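Local coordinates for protein PTS system, cellobiose-specific IIA component (Bacillus anthracis, PDB 3K1S) that probably relays a phosphoryl group during phosphotransferase-coupled uptake of cellobiose, as an all-helical trimeric enzyme IIA of the lactose/cellobiose family, at residues Q14-S19 with S75-H80; N21-A26 with L85-T90; E43-A48 with L94-I99. All coordinates share one frame; numbering follows the deposited sequence.

Contact 1: residues Q14-S19 with S75-H80; sequences QLILNS and SVLLIH
Ile16 and Leu77 meet through their end methyls: the side chains cross at about a right angle, and Ile16 CD1 comes to 3.8 Å from Leu77 CD1, with Leu77 CG only slightly farther away. The same methyl approaches the next turn of the partner helix, where Ile16 CD1 lies 4.3 Å from His80 CD2, oblique to the imidazole ring. One methyl sits against two residues three places apart. The His80 CB does not point at Ile16; with CG anti to the backbone N (chi1 -166°) the ring is brought over to that side. The contact is small and lies at the surface; its nearest CA pair, Ile16 and His80, is 8.2 Å apart. It joins the first and third helices of an up-down three-helix bundle, a spectrin repeat-like arrangement in which these two helices run the same way. Within helix 10-34, Ser19 OG donates to Leu15 O at 2.7 Å, while Ser19 N reaches that oxygen from the opposite face of its carbonyl plane. Leu15 packs on Ala81 and on Phe58 of helix 38-67. At the start of helix 76-108, Ser75 is the N-cap: its OG accepts from Leu78 N at 3.2 Å, with a nearly straight N-H...O angle of 167°. Glu66 of the second subunit accepts from Val76 N and Leu77 N there. His80 makes an edge-to-face ring contact with His84, about 8 Å from a bound magnesium ion.

Contact 2: residues N21-A26 with L85-T90; sequences NARSFA and LMNAIT
Ala22 begins the contact, its CB resting 3.9 Å from Ala88 CB. With a single methyl from each helix, nothing bulky holds the backbones apart, and at the next residue Arg23 CA is just 4.7 Å from Ala88 CA. The Ala88 methyl lies against the backbone here, 4.1 Å from Arg23 N. The Arg23 side chain, modelled in two conformations of which one is described, leaves this seam with CG anti to its N (chi1 -175°) and stays extended as far as NE. Arg23 CD passes 4.0 Å from Asn87 ND2, and the guanidinium and amide planes are only 12° apart. No direct bond joins them. Instead a water in the guanidinium plane accepts from Arg23 NE at 2.6 Å and, weakly, from Asn87 ND2. The stronger polar partners belong to the second subunit: Arg23 NH2 forms a salt bridge with its Glu93, and Asn87 OD1 is hydrogen-bonded to its Thr90. Close to the middle of the chain, the short segments of helices 10-34 and 76-108 run nearly parallel, 19° apart with axes 8.5 Å from each other, while helix 38-67 packs on Ala22 through Ala51 and Ile52.

Contact 3: residues E43-A48 with L94-I99; sequences EAMVKA and LAAEFI. With NA (sodium ion), chain N.
Met45, present as selenomethionine, is the bump that bridges two well-separated helices: the segment axes approach no closer than 11.3 Å, and its side chain spans most of the gap. Opposite it, Ala95, Ala96 and Ile99 form a shallow hollow, with two small methyls for its floor and the isoleucine as a raised wall. The selenomethionine bends at chi2 and again at chi3 (-62° and -73°), a curl that lays it into this hollow instead of driving it straight ahead. Its tip settles on the floor, Met45 CE lying 3.6 Å from Ala96 CB and nearly as close to Ala96 N. Ala95 adds a looser touch, 4.3 Å from its CB to Met45 SE. Along the wall, Met45 and Ile99 slide past each other in opposite directions, and Ile99 CD1 reaches 3.5 Å from Met45 CG, with Met45 SE also beside it. No hydrogen bond crosses between the two segments, and the side chains that meet are apolar.

A different role falls to Glu97, whose bent side chain folds back so that both Glu97 O and Glu97 OE1 bind a sodium ion, each at 2.7 Å. Tyr102 OH of the third subunit also binds this ion, making it a bridge between chains. Helix 38-67 here runs antiparallel to helix 76-108 (172°), and helix 10-34 completes the bundle by touching Ala44 and Met45 through Ala29. Leu94 and Phe98 of helix 76-108 meet their counterparts in both other subunits, so this helix belongs to the bundle and to the trimer interface at once.

How the contacts relate
From the N terminus, helix 10-34 supplies the first halves of contacts 1 and 2, helix 38-67 that of contact 3, and helix 76-108 all three partners. Contact 1 closes a loop of 55 intervening residues, contact 2 one of 58 and contact 3 one of 45. None nests within another: every pair crosses, because the partners follow in the same order as the first segments. Contacts 1 and 2 join the parallel outer members of the sequence, touching where Ser19 meets Leu85 and Ala88. Contact 3 ties in the antiparallel middle helix and adjoins contact 2 through Phe25, whereas contacts 1 and 3 lie on opposite sides of the chain's centre.

Contact 1: residues Q14-S19 with S75-H80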
ATOM      1  N   GLN A  14       9.449   4.827 -16.138  1.00 21.60           N
ATOM      2  CA  GLN A  14       9.667   6.132 -15.519  1.00 24.11           C
ATOM      3  C   GLN A  14       8.951   6.227 -14.177  1.00 24.72           C
ATOM      4  O   GLN A  14       9.489   6.779 -13.216  1.00 24.79           O
ATOM      5  CB  GLN A  14       9.178   7.267 -16.436  1.00 24.41           C
ATOM      6  CG  GLN A  14       9.907   7.374 -17.781  1.00 27.58           C
ATOM      7  CD  GLN A  14      11.234   8.111 -17.691  1.00 38.28           C
ATOM      8  OE1 GLN A  14      12.057   7.838 -16.811  1.00 37.55           O
ATOM      9  NE2 GLN A  14      11.451   9.049 -18.614  1.00 29.38           N
ATOM     10  N   LEU A  15       7.730   5.701 -14.123  1.00 26.54           N
ATOM     11  CA  LEU A  15       6.961   5.676 -12.882  1.00 26.10           C
ATOM     12  C   LEU A  15       7.649   4.826 -11.818  1.00 22.73           C
ATOM     13  O   LEU A  15       7.655   5.182 -10.646  1.00 26.18           O
ATOM     14  CB  LEU A  15       5.543   5.152 -13.123  1.00 24.53           C
ATOM     15  CG  LEU A  15       4.519   6.082 -13.771  1.00 24.60           C
ATOM     16  CD1 LEU A  15       3.254   5.302 -14.080  1.00 28.53           C
ATOM     17  CD2 LEU A  15       4.202   7.283 -12.895  1.00 27.28           C
ATOM     18  N   ILE A  16       8.218   3.703 -12.238  1.00 22.76           N
ATOM     19  CA  ILE A  16       8.876   2.767 -11.326  1.00 20.07           C
ATOM     20  C   ILE A  16      10.179   3.378 -10.806  1.00 20.48           C
ATOM     21  O   ILE A  16      10.471   3.316  -9.605  1.00 20.91           O
ATOM     22  CB  ILE A  16       9.076   1.368 -11.990  1.00 21.29           C
ATOM     23  CG1 ILE A  16       7.706   0.722 -12.271  1.00 21.17           C
ATOM     24  CG2 ILE A  16       9.937   0.440 -11.112  1.00 18.75           C
ATOM     25  CD1 ILE A  16       7.737  -0.533 -13.153  1.00 18.37           C
ATOM     26  N   LEU A  17      10.938   4.007 -11.699  1.00 19.11           N
ATOM     27  CA  LEU A  17      12.173   4.684 -11.309  1.00 19.42           C
ATOM     28  C   LEU A  17      11.934   5.720 -10.202  1.00 20.62           C
ATOM     29  O   LEU A  17      12.540   5.643  -9.129  1.00 19.35           O
ATOM     30  CB  LEU A  17      12.841   5.343 -12.524  1.00 20.49           C
ATOM     31  CG  LEU A  17      14.163   6.092 -12.317  1.00 21.41           C
ATOM     32  CD1 LEU A  17      15.260   5.150 -11.854  1.00 24.77           C
ATOM     33  CD2 LEU A  17      14.575   6.789 -13.605  1.00 28.17           C
ATOM     34  N   ASN A  18      11.046   6.675 -10.480  1.00 19.03           N
ATOM     35  CA  ASN A  18      10.769   7.800  -9.584  1.00 22.03           C
ATOM     36  C   ASN A  18      10.051   7.382  -8.301  1.00 22.26           C
ATOM     37  O   ASN A  18      10.463   7.766  -7.204  1.00 25.12           O
ATOM     38  CB  ASN A  18       9.982   8.893 -10.327  1.00 20.41           C
ATOM     39  CG  ASN A  18      10.807   9.563 -11.416  1.00 23.42           C
ATOM     40  OD1 ASN A  18      11.598  10.472 -11.143  1.00 20.95           O
ATOM     41  ND2 ASN A  18      10.623   9.116 -12.658  1.00 21.56           N
ATOM     42  N   SER A  19       8.981   6.601  -8.444  1.00 20.56           N
ATOM     43  CA  SER A  19       8.276   6.013  -7.298  1.00 22.01           C
ATOM     44  C   SER A  19       9.200   5.168  -6.421  1.00 20.13           C
ATOM     45  O   SER A  19       9.126   5.235  -5.196  1.00 23.80           O
ATOM     46  CB  SER A  19       7.101   5.149  -7.768  1.00 20.02           C
ATOM     47  OG  SER A  19       6.154   5.921  -8.481  1.00 27.21           O
ATOM     48  N   SER A  75      -0.852  -3.410 -19.451  1.00 25.64           N
ATOM     49  CA  SER A  75       0.114  -4.496 -19.325  1.00 24.02           C
ATOM     50  C   SER A  75       0.396  -4.753 -17.850  1.00 22.93           C
ATOM     51  O   SER A  75       0.076  -3.919 -17.000  1.00 22.10           O
ATOM     52  CB  SER A  75       1.415  -4.146 -20.057  1.00 24.26           C
ATOM     53  OG  SER A  75       2.074  -3.042 -19.438  1.00 21.70           O
ATOM     54  N   VAL A  76       0.983  -5.908 -17.547  1.00 21.97           N
ATOM     55  CA  VAL A  76       1.433  -6.192 -16.187  1.00 21.47           C
ATOM     56  C   VAL A  76       2.344  -5.067 -15.672  1.00 20.96           C
ATOM     57  O   VAL A  76       2.166  -4.596 -14.545  1.00 22.49           O
ATOM     58  CB  VAL A  76       2.138  -7.562 -16.084  1.00 22.30           C
ATOM     59  CG1 VAL A  76       2.776  -7.731 -14.723  1.00 21.32           C
ATOM     60  CG2 VAL A  76       1.142  -8.712 -16.357  1.00 22.62           C
ATOM     61  N   LEU A  77       3.293  -4.623 -16.497  1.00 20.64           N
ATOM     62  CA  LEU A  77       4.256  -3.602 -16.064  1.00 21.54           C
ATOM     63  C   LEU A  77       3.573  -2.278 -15.706  1.00 19.77           C
ATOM     64  O   LEU A  77       3.897  -1.677 -14.691  1.00 21.22           O
ATOM     65  CB  LEU A  77       5.396  -3.387 -17.083  1.00 20.19           C
ATOM     66  CG  LEU A  77       6.640  -2.664 -16.520  1.00 22.22           C
ATOM     67  CD1 LEU A  77       7.326  -3.487 -15.432  1.00 21.54           C
ATOM     68  CD2 LEU A  77       7.645  -2.278 -17.607  1.00 19.97           C
ATOM     69  N   LEU A  78       2.620  -1.844 -16.528  1.00 20.16           N
ATOM     70  CA  LEU A  78       1.854  -0.631 -16.239  1.00 22.41           C
ATOM     71  C   LEU A  78       1.085  -0.743 -14.919  1.00 20.82           C
ATOM     72  O   LEU A  78       1.063   0.202 -14.134  1.00 21.23           O
ATOM     73  CB  LEU A  78       0.909  -0.284 -17.391  1.00 22.77           C
ATOM     74  CG  LEU A  78      -0.054   0.898 -17.223  1.00 27.81           C
ATOM     75  CD1 LEU A  78       0.679   2.202 -16.962  1.00 24.82           C
ATOM     76  CD2 LEU A  78      -0.941   1.023 -18.451  1.00 30.33           C
ATOM     77  N   ILE A  79       0.469  -1.899 -14.682  1.00 21.45           N
ATOM     78  CA  ILE A  79      -0.270  -2.140 -13.442  1.00 20.47           C
ATOM     79  C   ILE A  79       0.692  -2.099 -12.268  1.00 20.30           C
ATOM     80  O   ILE A  79       0.414  -1.464 -11.243  1.00 23.65           O
ATOM     81  CB  ILE A  79      -1.011  -3.498 -13.457  1.00 21.51           C
ATOM     82  CG1 ILE A  79      -2.073  -3.513 -14.559  1.00 21.30           C
ATOM     83  CG2 ILE A  79      -1.629  -3.780 -12.078  1.00 20.69           C
ATOM     84  CD1 ILE A  79      -2.585  -4.894 -14.922  1.00 25.50           C
ATOM     85  N   HIS A  80       1.829  -2.768 -12.437  1.00 20.36           N
ATOM     86  CA  HIS A  80       2.903  -2.779 -11.445  1.00 20.46           C
ATOM     87  C   HIS A  80       3.412  -1.361 -11.175  1.00 21.61           C
ATOM     88  O   HIS A  80       3.613  -0.975 -10.021  1.00 21.65           O
ATOM     89  CB  HIS A  80       4.034  -3.675 -11.948  1.00 19.81           C
ATOM     90  CG  HIS A  80       5.048  -4.031 -10.907  1.00 21.67           C
ATOM     91  ND1 HIS A  80       4.722  -4.688  -9.738  1.00 22.30           N
ATOM     92  CD2 HIS A  80       6.391  -3.863 -10.881  1.00 18.75           C
ATOM     93  CE1 HIS A  80       5.817  -4.895  -9.030  1.00 19.00           C
ATOM     94  NE2 HIS A  80       6.845  -4.407  -9.702  1.00 21.16           N
TER

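Contact 2: residues N21-A26 with L85-T90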
ATOM      1  N   ASN A  21      12.492   5.442  -6.135  1.00 19.12           N
ATOM      2  CA  ASN A  21      13.343   6.405  -5.436  1.00 18.33           C
ATOM      3  C   ASN A  21      12.598   7.143  -4.317  1.00 18.89           C
ATOM      4  O   ASN A  21      13.174   7.428  -3.265  1.00 19.98           O
ATOM      5  CB  ASN A  21      13.973   7.391  -6.420  1.00 21.26           C
ATOM      6  CG  ASN A  21      15.011   6.737  -7.330  1.00 18.60           C
ATOM      7  OD1 ASN A  21      15.507   5.646  -7.045  1.00 23.76           O
ATOM      8  ND2 ASN A  21      15.351   7.414  -8.420  1.00 18.82           N
ATOM      9  N   ALA A  22      11.316   7.431  -4.536  1.00 18.34           N
ATOM     10  CA  ALA A  22      10.473   8.004  -3.482  1.00 20.24           C
ATOM     11  C   ALA A  22      10.390   7.056  -2.287  1.00 21.84           C
ATOM     12  O   ALA A  22      10.655   7.460  -1.156  1.00 23.82           O
ATOM     13  CB  ALA A  22       9.082   8.330  -4.007  1.00 18.72           C
ATOM     14  N   ARG A  23      10.075   5.786  -2.536  1.00 21.99           N
ATOM     15  CA  ARG A  23       9.986   4.818  -1.486  0.50 21.85           C
ATOM     16  C   ARG A  23      11.334   4.664  -0.776  1.00 20.75           C
ATOM     17  O   ARG A  23      11.390   4.647   0.420  1.00 23.93           O
ATOM     18  CB  ARG A  23       9.530   3.479  -2.050  0.50 21.36           C
ATOM     19  CG  ARG A  23       9.286   2.444  -1.028  0.50 25.28           C
ATOM     20  CD  ARG A  23       9.360   1.038  -1.580  0.50 26.57           C
ATOM     21  NE  ARG A  23       9.688   0.121  -0.504  0.50 32.14           N
ATOM     22  CZ  ARG A  23      10.918  -0.288  -0.211  0.50 37.76           C
ATOM     23  NH1 ARG A  23      11.944   0.106  -0.946  0.50 37.26           N
ATOM     24  NH2 ARG A  23      11.123  -1.095   0.813  0.50 35.94           N
ATOM     25  N   SER A  24      12.402   4.606  -1.539  1.00 20.22           N
ATOM     26  CA  SER A  24      13.752   4.528  -0.980  1.00 19.97           C
ATOM     27  C   SER A  24      14.090   5.709  -0.064  1.00 21.07           C
ATOM     28  O   SER A  24      14.680   5.521   1.006  1.00 23.92           O
ATOM     29  CB  SER A  24      14.787   4.404  -2.098  1.00 18.96           C
ATOM     30  OG  SER A  24      14.633   3.166  -2.776  1.00 22.00           O
ATOM     31  N   PHE A  25      13.717   6.920  -0.472  1.00 19.72           N
ATOM     32  CA  PHE A  25      13.973   8.104   0.360  1.00 21.16           C
ATOM     33  C   PHE A  25      13.201   8.016   1.664  1.00 20.29           C
ATOM     34  O   PHE A  25      13.742   8.292   2.737  1.00 21.24           O
ATOM     35  CB  PHE A  25      13.640   9.411  -0.377  1.00 20.48           C
ATOM     36  CG  PHE A  25      14.711   9.870  -1.347  1.00 20.02           C
ATOM     37  CD1 PHE A  25      16.045   9.941  -0.959  1.00 20.46           C
ATOM     38  CD2 PHE A  25      14.369  10.262  -2.643  1.00 20.06           C
ATOM     39  CE1 PHE A  25      17.029  10.380  -1.841  1.00 20.64           C
ATOM     40  CE2 PHE A  25      15.340  10.704  -3.536  1.00 22.87           C
ATOM     41  CZ  PHE A  25      16.679  10.764  -3.135  1.00 26.89           C
ATOM     42  N   ALA A  26      11.938   7.613   1.572  1.00 20.51           N
ATOM     43  CA  ALA A  26      11.094   7.476   2.755  1.00 21.29           C
ATOM     44  C   ALA A  26      11.659   6.457   3.747  1.00 22.12           C
ATOM     45  O   ALA A  26      11.705   6.723   4.945  1.00 25.14           O
ATOM     46  CB  ALA A  26       9.660   7.125   2.358  1.00 21.23           C
ATOM     47  N   LEU A  85       3.707   3.522  -7.652  1.00 24.76           N
ATOM     48  CA  LEU A  85       3.446   4.945  -7.411  1.00 22.93           C
ATOM     49  C   LEU A  85       2.577   5.129  -6.178  1.00 22.94           C
ATOM     50  O   LEU A  85       2.929   5.885  -5.272  1.00 22.53           O
ATOM     51  CB  LEU A  85       2.789   5.610  -8.622  1.00 26.51           C
ATOM     52  CG  LEU A  85       2.304   7.061  -8.431  1.00 28.53           C
ATOM     53  CD1 LEU A  85       3.466   8.004  -8.165  1.00 32.93           C
ATOM     54  CD2 LEU A  85       1.510   7.531  -9.628  1.00 29.41           C
HETATM   55  N   MSE A  86       1.444   4.431  -6.152  1.00 20.58           N
HETATM   56  CA  MSE A  86       0.536   4.466  -5.011  1.00 23.57           C
HETATM   57  C   MSE A  86       1.177   3.921  -3.728  1.00 23.18           C
HETATM   58  O   MSE A  86       0.899   4.424  -2.637  1.00 23.67           O
HETATM   59  CB  MSE A  86      -0.780   3.736  -5.329  1.00 23.81           C
HETATM   60  CG  MSE A  86      -1.636   4.473  -6.356  1.00 31.99           C
HETATM   61 SE   MSE A  86      -2.210   6.257  -5.744  1.00 48.30          SE
HETATM   62  CE  MSE A  86      -3.690   5.702  -4.586  1.00 30.09           C
ATOM     63  N   ASN A  87       2.034   2.911  -3.866  1.00 22.37           N
ATOM     64  CA  ASN A  87       2.794   2.375  -2.733  1.00 23.22           C
ATOM     65  C   ASN A  87       3.776   3.380  -2.123  1.00 23.98           C
ATOM     66  O   ASN A  87       3.879   3.492  -0.900  1.00 25.55           O
ATOM     67  CB  ASN A  87       3.552   1.099  -3.121  1.00 22.19           C
ATOM     68  CG  ASN A  87       4.156   0.406  -1.916  1.00 20.02           C
ATOM     69  OD1 ASN A  87       3.451   0.084  -0.964  1.00 26.90           O
ATOM     70  ND2 ASN A  87       5.467   0.195  -1.941  1.00 20.60           N
ATOM     71  N   ALA A  88       4.498   4.095  -2.983  1.00 24.18           N
ATOM     72  CA  ALA A  88       5.438   5.134  -2.551  1.00 22.01           C
ATOM     73  C   ALA A  88       4.730   6.211  -1.736  1.00 22.84           C
ATOM     74  O   ALA A  88       5.227   6.655  -0.703  1.00 25.12           O
ATOM     75  CB  ALA A  88       6.138   5.748  -3.762  1.00 21.21           C
ATOM     76  N   ILE A  89       3.558   6.622  -2.208  1.00 22.78           N
ATOM     77  CA  ILE A  89       2.739   7.608  -1.511  1.00 21.16           C
ATOM     78  C   ILE A  89       2.347   7.086  -0.119  1.00 21.85           C
ATOM     79  O   ILE A  89       2.425   7.814   0.872  1.00 21.75           O
ATOM     80  CB  ILE A  89       1.488   7.989  -2.364  1.00 20.00           C
ATOM     81  CG1 ILE A  89       1.914   8.780  -3.608  1.00 20.99           C
ATOM     82  CG2 ILE A  89       0.480   8.780  -1.552  1.00 20.50           C
ATOM     83  CD1 ILE A  89       0.849   8.865  -4.720  1.00 19.37           C
ATOM     84  N   THR A  90       1.934   5.823  -0.050  1.00 21.92           N
ATOM     85  CA  THR A  90       1.541   5.220   1.224  1.00 22.25           C
ATOM     86  C   THR A  90       2.726   5.105   2.177  1.00 21.94           C
ATOM     87  O   THR A  90       2.607   5.437   3.355  1.00 23.73           O
ATOM     88  CB  THR A  90       0.861   3.847   1.020  1.00 21.50           C
ATOM     89  OG1 THR A  90      -0.402   4.048   0.377  1.00 23.40           O
ATOM     90  CG2 THR A  90       0.633   3.142   2.354  1.00 20.91           C
TER
HETATM   91  O   HOH W   1       7.485  -0.669   0.542  0.50 19.53           O

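Contact 3: residues E43-A48 with L94-I99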
ATOM      1  N   GLU A  43      15.198  15.846   5.953  1.00 30.04           N
ATOM      2  CA  GLU A  43      15.663  16.135   4.596  1.00 32.76           C
ATOM      3  C   GLU A  43      15.372  15.019   3.591  1.00 30.44           C
ATOM      4  O   GLU A  43      15.075  15.301   2.428  1.00 30.38           O
ATOM      5  CB  GLU A  43      17.152  16.490   4.576  1.00 34.64           C
ATOM      6  CG  GLU A  43      17.605  17.092   3.244  1.00 46.17           C
ATOM      7  CD  GLU A  43      19.027  17.631   3.277  1.00 60.25           C
ATOM      8  OE1 GLU A  43      19.864  17.094   4.038  1.00 66.03           O
ATOM      9  OE2 GLU A  43      19.310  18.593   2.527  1.00 63.62           O
ATOM     10  N   ALA A  44      15.478  13.763   4.026  1.00 28.10           N
ATOM     11  CA  ALA A  44      15.151  12.628   3.159  1.00 28.45           C
ATOM     12  C   ALA A  44      13.657  12.584   2.818  1.00 26.50           C
ATOM     13  O   ALA A  44      13.276  12.171   1.724  1.00 27.51           O
ATOM     14  CB  ALA A  44      15.610  11.304   3.784  1.00 27.63           C
HETATM   15  N   MSE A  45      12.819  13.010   3.758  1.00 26.21           N
HETATM   16  CA  MSE A  45      11.381  13.136   3.510  1.00 27.68           C
HETATM   17  C   MSE A  45      11.075  14.187   2.438  1.00 26.78           C
HETATM   18  O   MSE A  45      10.185  13.995   1.603  1.00 27.43           O
HETATM   19  CB  MSE A  45      10.624  13.440   4.809  1.00 27.45           C
HETATM   20  CG  MSE A  45      10.548  12.243   5.753  1.00 34.04           C
HETATM   21 SE   MSE A  45       9.586  10.714   4.965  1.00 41.72          SE
HETATM   22  CE  MSE A  45       7.779  11.470   5.069  1.00 26.97           C
ATOM     23  N   VAL A  46      11.817  15.290   2.461  1.00 26.22           N
ATOM     24  CA  VAL A  46      11.702  16.320   1.431  1.00 26.13           C
ATOM     25  C   VAL A  46      12.006  15.719   0.060  1.00 25.91           C
ATOM     26  O   VAL A  46      11.297  15.980  -0.914  1.00 26.62           O
ATOM     27  CB  VAL A  46      12.641  17.528   1.707  1.00 28.79           C
ATOM     28  CG1 VAL A  46      12.763  18.415   0.469  1.00 27.49           C
ATOM     29  CG2 VAL A  46      12.143  18.342   2.903  1.00 24.61           C
ATOM     30  N   LYS A  47      13.055  14.904  -0.010  1.00 25.82           N
ATOM     31  CA  LYS A  47      13.448  14.278  -1.267  1.00 24.39           C
ATOM     32  C   LYS A  47      12.432  13.234  -1.708  1.00 22.77           C
ATOM     33  O   LYS A  47      12.165  13.087  -2.898  1.00 21.98           O
ATOM     34  CB  LYS A  47      14.849  13.680  -1.165  1.00 25.58           C
ATOM     35  CG  LYS A  47      15.942  14.735  -1.155  1.00 27.29           C
ATOM     36  CD  LYS A  47      17.285  14.124  -0.823  1.00 32.96           C
ATOM     37  CE  LYS A  47      18.328  15.201  -0.588  1.00 34.12           C
ATOM     38  NZ  LYS A  47      19.683  14.585  -0.492  1.00 47.27           N
ATOM     39  N   ALA A  48      11.859  12.526  -0.740  1.00 21.30           N
ATOM     40  CA  ALA A  48      10.770  11.604  -1.014  1.00 22.74           C
ATOM     41  C   ALA A  48       9.657  12.347  -1.738  1.00 23.04           C
ATOM     42  O   ALA A  48       9.231  11.936  -2.817  1.00 26.58           O
ATOM     43  CB  ALA A  48      10.259  10.984   0.274  1.00 20.17           C
ATOM     44  N   LEU A  94       3.212   7.029   5.830  1.00 26.91           N
ATOM     45  CA  LEU A  94       3.354   6.304   7.091  1.00 27.68           C
ATOM     46  C   LEU A  94       4.732   6.486   7.728  1.00 27.57           C
ATOM     47  O   LEU A  94       4.853   6.529   8.957  1.00 28.12           O
ATOM     48  CB  LEU A  94       3.003   4.828   6.916  1.00 25.62           C
ATOM     49  CG  LEU A  94       1.534   4.589   6.536  1.00 27.98           C
ATOM     50  CD1 LEU A  94       1.286   3.119   6.244  1.00 22.77           C
ATOM     51  CD2 LEU A  94       0.576   5.100   7.624  1.00 27.47           C
ATOM     52  N   ALA A  95       5.757   6.612   6.891  1.00 23.94           N
ATOM     53  CA  ALA A  95       7.111   6.854   7.368  1.00 23.88           C
ATOM     54  C   ALA A  95       7.181   8.178   8.134  1.00 24.81           C
ATOM     55  O   ALA A  95       7.893   8.286   9.132  1.00 27.44           O
ATOM     56  CB  ALA A  95       8.095   6.838   6.210  1.00 21.96           C
ATOM     57  N   ALA A  96       6.444   9.179   7.654  1.00 25.24           N
ATOM     58  CA  ALA A  96       6.240  10.430   8.384  1.00 25.42           C
ATOM     59  C   ALA A  96       5.755  10.161   9.805  1.00 26.52           C
ATOM     60  O   ALA A  96       6.177  10.828  10.758  1.00 27.68           O
ATOM     61  CB  ALA A  96       5.238  11.317   7.650  1.00 25.93           C
ATOM     62  N   GLU A  97       4.869   9.178   9.932  1.00 24.95           N
ATOM     63  CA  GLU A  97       4.271   8.818  11.210  1.00 25.94           C
ATOM     64  C   GLU A  97       5.213   8.012  12.096  1.00 26.44           C
ATOM     65  O   GLU A  97       5.199   8.169  13.317  1.00 27.51           O
ATOM     66  CB  GLU A  97       2.940   8.089  11.001  1.00 25.94           C
ATOM     67  CG  GLU A  97       1.849   8.968  10.388  1.00 27.13           C
ATOM     68  CD  GLU A  97       1.650  10.290  11.126  1.00 36.14           C
ATOM     69  OE1 GLU A  97       1.795  10.322  12.370  1.00 34.20           O
ATOM     70  OE2 GLU A  97       1.343  11.301  10.455  1.00 35.30           O
ATOM     71  N   PHE A  98       6.042   7.167  11.494  1.00 25.78           N
ATOM     72  CA  PHE A  98       7.115   6.517  12.251  1.00 27.02           C
ATOM     73  C   PHE A  98       8.108   7.543  12.786  1.00 27.21           C
ATOM     74  O   PHE A  98       8.540   7.460  13.941  1.00 30.36           O
ATOM     75  CB  PHE A  98       7.847   5.478  11.405  1.00 25.52           C
ATOM     76  CG  PHE A  98       7.114   4.182  11.285  1.00 27.61           C
ATOM     77  CD1 PHE A  98       7.062   3.298  12.357  1.00 29.26           C
ATOM     78  CD2 PHE A  98       6.470   3.841  10.102  1.00 24.56           C
ATOM     79  CE1 PHE A  98       6.376   2.096  12.250  1.00 31.70           C
ATOM     80  CE2 PHE A  98       5.784   2.639   9.990  1.00 26.80           C
ATOM     81  CZ  PHE A  98       5.738   1.766  11.062  1.00 25.54           C
ATOM     82  N   ILE A  99       8.462   8.504  11.936  1.00 26.29           N
ATOM     83  CA  ILE A  99       9.424   9.538  12.292  1.00 28.28           C
ATOM     84  C   ILE A  99       8.921  10.374  13.472  1.00 29.95           C
ATOM     85  O   ILE A  99       9.677  10.650  14.409  1.00 28.83           O
ATOM     86  CB  ILE A  99       9.768  10.426  11.074  1.00 30.41           C
ATOM     87  CG1 ILE A  99      10.398   9.566   9.966  1.00 30.62           C
ATOM     88  CG2 ILE A  99      10.703  11.567  11.478  1.00 26.61           C
ATOM     89  CD1 ILE A  99      10.353  10.186   8.589  1.00 30.41           C
TER
HETATM   90 NA    NA N 108       3.024   9.293  14.517  1.00 35.11          NA